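Local coordinates for protein transcriptional regulator, PadR family (Enterococcus faecalis, PDB 3HHH) that probably binds DNA through a winged helix-turn-helix domain and regulates transcription, as other members of the PadR family do, at residues R55-Q60 and M74-R79. Residues are numbered along the deposited sequence; the frame is centred on the assembly and turned at random.
Sequences RLEKNQ and MRKFYR. With SO4 (sulfate ion), chain E.
Glu-57, on the last turn of helix 46-58, and Lys-76, on strand 74-80, stretch toward each other from opposite directions and join in a long salt bridge, OE1 of Glu-57 standing 3.6 Å from NZ of Lys-76. Both chains are extended and both start with CG anti to the backbone N (chi1 177° in Glu-57, -160° in Lys-76), which lets two long, flexible residues span a wide gap: the nearest pair of CA atoms, in Glu-57 and Tyr-78, is still 8.9 Å apart. The same carboxylate oxygen lies 3.4 Å from CE of Lys-76, so the methylene next to the ammonium shares the contact.

The buried side is at Tyr-78, which rests on Ile-22 of helix 13-24; its CE1 comes within 4.0 Å of Glu-57 OE1, obliquely to the ring. An aromatic side chain suits this buried strand position, since its ring can lie against Ile-22 while a single ring carbon comes near the carboxylate. Leu-56, also buried, turns to Val-18 and Leu-19 of the same helix. This is the winged helix-turn-helix fold: strands 62-69 and 74-80 form the antiparallel wing, and Glu-57 and Lys-76 both touch Ala-64 on its other strand, whose small side chain suits a spot beside two long ones.

The solvent side belongs to exposed Lys-76, whose backbone N donates to O2 of a sulfate ion at 3.1 Å, an anion probably taken from the crystallisation liquor. Away from the strand, helix 46-58 stops in a Schellman motif with Gln-60 at positive phi. Asn-59 suits this helix end because its amide can donate back: ND2 reaches Arg-55 O at 2.6 Å, approaching the face opposite to that used by Asn-59 N.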
ATOM      1  N   ARG B  55     -17.259   2.723   3.896  1.00 26.99           N
ATOM      2  CA  ARG B  55     -16.763   1.484   4.489  1.00 27.36           C
ATOM      3  C   ARG B  55     -16.401   1.659   5.965  1.00 27.60           C
ATOM      4  O   ARG B  55     -16.697   0.789   6.787  1.00 27.57           O
ATOM      5  CB  ARG B  55     -15.559   0.949   3.707  1.00 27.39           C
ATOM      6  CG  ARG B  55     -15.113  -0.427   4.180  1.00 27.54           C
ATOM      7  CD  ARG B  55     -14.055  -1.046   3.283  1.00 27.71           C
ATOM      8  NE  ARG B  55     -13.584  -2.311   3.846  1.00 27.67           N
ATOM      9  CZ  ARG B  55     -12.715  -2.421   4.851  1.00 27.75           C
ATOM     10  NH1 ARG B  55     -12.189  -1.339   5.421  1.00 27.45           N
ATOM     11  NH2 ARG B  55     -12.362  -3.626   5.290  1.00 27.86           N
ATOM     12  N   LEU B  56     -15.757   2.776   6.291  1.00 27.91           N
ATOM     13  CA  LEU B  56     -15.412   3.091   7.678  1.00 28.29           C
ATOM     14  C   LEU B  56     -16.662   3.137   8.551  1.00 28.70           C
ATOM     15  O   LEU B  56     -16.700   2.537   9.632  1.00 28.84           O
ATOM     16  CB  LEU B  56     -14.679   4.435   7.764  1.00 28.23           C
ATOM     17  CG  LEU B  56     -13.270   4.494   7.174  1.00 28.01           C
ATOM     18  CD1 LEU B  56     -12.755   5.919   7.231  1.00 28.03           C
ATOM     19  CD2 LEU B  56     -12.325   3.541   7.900  1.00 27.57           C
ATOM     20  N   GLU B  57     -17.674   3.855   8.068  1.00 29.07           N
ATOM     21  CA  GLU B  57     -18.959   3.959   8.752  1.00 29.37           C
ATOM     22  C   GLU B  57     -19.608   2.587   8.912  1.00 29.50           C
ATOM     23  O   GLU B  57     -20.009   2.214  10.013  1.00 29.52           O
ATOM     24  CB  GLU B  57     -19.888   4.904   7.982  1.00 29.44           C
ATOM     25  CG  GLU B  57     -21.291   5.033   8.572  1.00 29.80           C
ATOM     26  CD  GLU B  57     -21.953   6.368   8.253  1.00 30.38           C
ATOM     27  OE1 GLU B  57     -21.491   7.064   7.317  1.00 31.04           O
ATOM     28  OE2 GLU B  57     -22.932   6.724   8.947  1.00 30.10           O
ATOM     29  N   LYS B  58     -19.687   1.836   7.817  1.00 29.79           N
ATOM     30  CA  LYS B  58     -20.293   0.498   7.821  1.00 30.00           C
ATOM     31  C   LYS B  58     -19.757  -0.367   8.967  1.00 30.10           C
ATOM     32  O   LYS B  58     -20.524  -1.046   9.644  1.00 30.12           O
ATOM     33  CB  LYS B  58     -20.061  -0.197   6.470  1.00 30.04           C
ATOM     34  CG  LYS B  58     -20.735  -1.566   6.313  1.00 30.06           C
ATOM     35  CD  LYS B  58     -20.223  -2.307   5.074  1.00 30.12           C
ATOM     36  CE  LYS B  58     -20.215  -3.823   5.271  1.00 30.26           C
ATOM     37  NZ  LYS B  58     -21.580  -4.399   5.419  1.00 30.42           N
ATOM     38  N   ASN B  59     -18.446  -0.320   9.190  1.00 30.33           N
ATOM     39  CA  ASN B  59     -17.801  -1.116  10.238  1.00 30.49           C
ATOM     40  C   ASN B  59     -17.752  -0.414  11.604  1.00 30.60           C
ATOM     41  O   ASN B  59     -17.177  -0.942  12.559  1.00 30.41           O
ATOM     42  CB  ASN B  59     -16.388  -1.503   9.796  1.00 30.56           C
ATOM     43  CG  ASN B  59     -16.382  -2.378   8.555  1.00 30.64           C
ATOM     44  OD1 ASN B  59     -16.274  -3.603   8.646  1.00 30.62           O
ATOM     45  ND2 ASN B  59     -16.509  -1.755   7.387  1.00 30.54           N
ATOM     46  N   GLN B  60     -18.351   0.776  11.680  1.00 30.84           N
ATOM     47  CA  GLN B  60     -18.496   1.542  12.927  1.00 31.02           C
ATOM     48  C   GLN B  60     -17.166   1.981  13.555  1.00 31.15           C
ATOM     49  O   GLN B  60     -17.066   2.156  14.771  1.00 30.97           O
ATOM     50  CB  GLN B  60     -19.374   0.776  13.932  1.00 31.05           C
ATOM     51  CG  GLN B  60     -20.825   0.633  13.470  1.00 31.12           C
ATOM     52  CD  GLN B  60     -21.581  -0.468  14.192  1.00 31.09           C
ATOM     53  OE1 GLN B  60     -21.123  -1.610  14.271  1.00 31.02           O
ATOM     54  NE2 GLN B  60     -22.755  -0.134  14.708  1.00 31.00           N
HETATM   55  N   MSE B  74     -26.030  21.699   5.168  1.00 32.13           N
HETATM   56  CA  MSE B  74     -25.641  20.581   6.020  1.00 32.03           C
HETATM   57  C   MSE B  74     -24.518  19.794   5.360  1.00 31.79           C
HETATM   58  O   MSE B  74     -24.423  19.742   4.134  1.00 31.76           O
HETATM   59  CB  MSE B  74     -26.829  19.652   6.272  1.00 32.08           C
HETATM   60  CG  MSE B  74     -27.951  20.284   7.066  1.00 32.41           C
HETATM   61 SE   MSE B  74     -27.571  20.370   8.973  0.70 33.31          SE
HETATM   62  CE  MSE B  74     -28.137  18.574   9.498  1.00 32.19           C
ATOM     63  N   ARG B  75     -23.667  19.195   6.187  1.00 31.54           N
ATOM     64  CA  ARG B  75     -22.595  18.326   5.715  1.00 31.40           C
ATOM     65  C   ARG B  75     -22.462  17.143   6.653  1.00 31.07           C
ATOM     66  O   ARG B  75     -22.804  17.240   7.828  1.00 31.04           O
ATOM     67  CB  ARG B  75     -21.271  19.088   5.652  1.00 31.57           C
ATOM     68  CG  ARG B  75     -21.053  19.849   4.361  1.00 32.18           C
ATOM     69  CD  ARG B  75     -19.952  20.874   4.519  1.00 33.31           C
ATOM     70  NE  ARG B  75     -19.665  21.581   3.268  1.00 34.22           N
ATOM     71  CZ  ARG B  75     -18.899  22.669   3.165  1.00 34.99           C
ATOM     72  NH1 ARG B  75     -18.321  23.203   4.240  1.00 35.36           N
ATOM     73  NH2 ARG B  75     -18.702  23.231   1.975  1.00 35.30           N
ATOM     74  N   LYS B  76     -21.955  16.032   6.129  1.00 30.77           N
ATOM     75  CA  LYS B  76     -21.781  14.814   6.913  1.00 30.58           C
ATOM     76  C   LYS B  76     -20.392  14.822   7.568  1.00 30.34           C
ATOM     77  O   LYS B  76     -19.383  14.575   6.910  1.00 30.30           O
ATOM     78  CB  LYS B  76     -21.984  13.586   6.017  1.00 30.59           C
ATOM     79  CG  LYS B  76     -22.306  12.300   6.762  1.00 30.51           C
ATOM     80  CD  LYS B  76     -22.922  11.268   5.826  1.00 30.64           C
ATOM     81  CE  LYS B  76     -23.086   9.914   6.507  1.00 30.69           C
ATOM     82  NZ  LYS B  76     -24.094   9.053   5.819  1.00 30.54           N
ATOM     83  N   PHE B  77     -20.360  15.127   8.864  1.00 30.13           N
ATOM     84  CA  PHE B  77     -19.114  15.230   9.626  1.00 29.90           C
ATOM     85  C   PHE B  77     -18.785  13.915  10.333  1.00 29.85           C
ATOM     86  O   PHE B  77     -19.689  13.206  10.781  1.00 29.89           O
ATOM     87  CB  PHE B  77     -19.208  16.359  10.657  1.00 29.80           C
ATOM     88  CG  PHE B  77     -19.159  17.734  10.054  1.00 29.60           C
ATOM     89  CD1 PHE B  77     -17.946  18.381   9.872  1.00 29.24           C
ATOM     90  CD2 PHE B  77     -20.324  18.383   9.674  1.00 29.85           C
ATOM     91  CE1 PHE B  77     -17.893  19.653   9.320  1.00 29.36           C
ATOM     92  CE2 PHE B  77     -20.281  19.659   9.118  1.00 29.95           C
ATOM     93  CZ  PHE B  77     -19.061  20.293   8.939  1.00 29.87           C
ATOM     94  N   TYR B  78     -17.491  13.612  10.449  1.00 29.73           N
ATOM     95  CA  TYR B  78     -17.029  12.327  10.986  1.00 29.72           C
ATOM     96  C   TYR B  78     -16.164  12.468  12.237  1.00 29.57           C
ATOM     97  O   TYR B  78     -15.514  13.489  12.448  1.00 29.56           O
ATOM     98  CB  TYR B  78     -16.224  11.568   9.924  1.00 29.77           C
ATOM     99  CG  TYR B  78     -17.015  11.187   8.697  1.00 30.12           C
ATOM    100  CD1 TYR B  78     -17.606   9.930   8.588  1.00 30.44           C
ATOM    101  CD2 TYR B  78     -17.169  12.080   7.641  1.00 30.59           C
ATOM    102  CE1 TYR B  78     -18.334   9.575   7.457  1.00 30.59           C
ATOM    103  CE2 TYR B  78     -17.895  11.735   6.506  1.00 30.90           C
ATOM    104  CZ  TYR B  78     -18.473  10.482   6.419  1.00 30.81           C
ATOM    105  OH  TYR B  78     -19.189  10.145   5.293  1.00 31.70           O
ATOM    106  N   ARG B  79     -16.157  11.418  13.054  1.00 29.42           N
ATOM    107  CA  ARG B  79     -15.260  11.321  14.201  1.00 29.42           C
ATOM    108  C   ARG B  79     -14.995   9.852  14.521  1.00 29.23           C
ATOM    109  O   ARG B  79     -15.836   8.989  14.264  1.00 29.06           O
ATOM    110  CB  ARG B  79     -15.840  12.047  15.424  1.00 29.61           C
ATOM    111  CG  ARG B  79     -17.225  11.570  15.860  1.00 30.26           C
ATOM    112  CD  ARG B  79     -17.830  12.480  16.924  1.00 31.08           C
ATOM    113  NE  ARG B  79     -19.213  12.107  17.252  1.00 32.27           N
ATOM    114  CZ  ARG B  79     -20.313  12.609  16.680  1.00 32.52           C
ATOM    115  NH1 ARG B  79     -20.237  13.533  15.724  1.00 32.75           N
ATOM    116  NH2 ARG B  79     -21.512  12.180  17.072  1.00 32.37           N
TER
HETATM  117  S   SO4 E 114     -21.291  16.129   2.335  1.00 88.79           S
HETATM  118  O1  SO4 E 114     -22.048  17.376   2.355  1.00 88.96           O
HETATM  119  O2  SO4 E 114     -21.983  15.109   3.121  1.00 88.55           O
HETATM  120  O3  SO4 E 114     -21.169  15.682   0.949  1.00 88.84           O
HETATM  121  O4  SO4 E 114     -19.965  16.366   2.905  1.00 88.99           O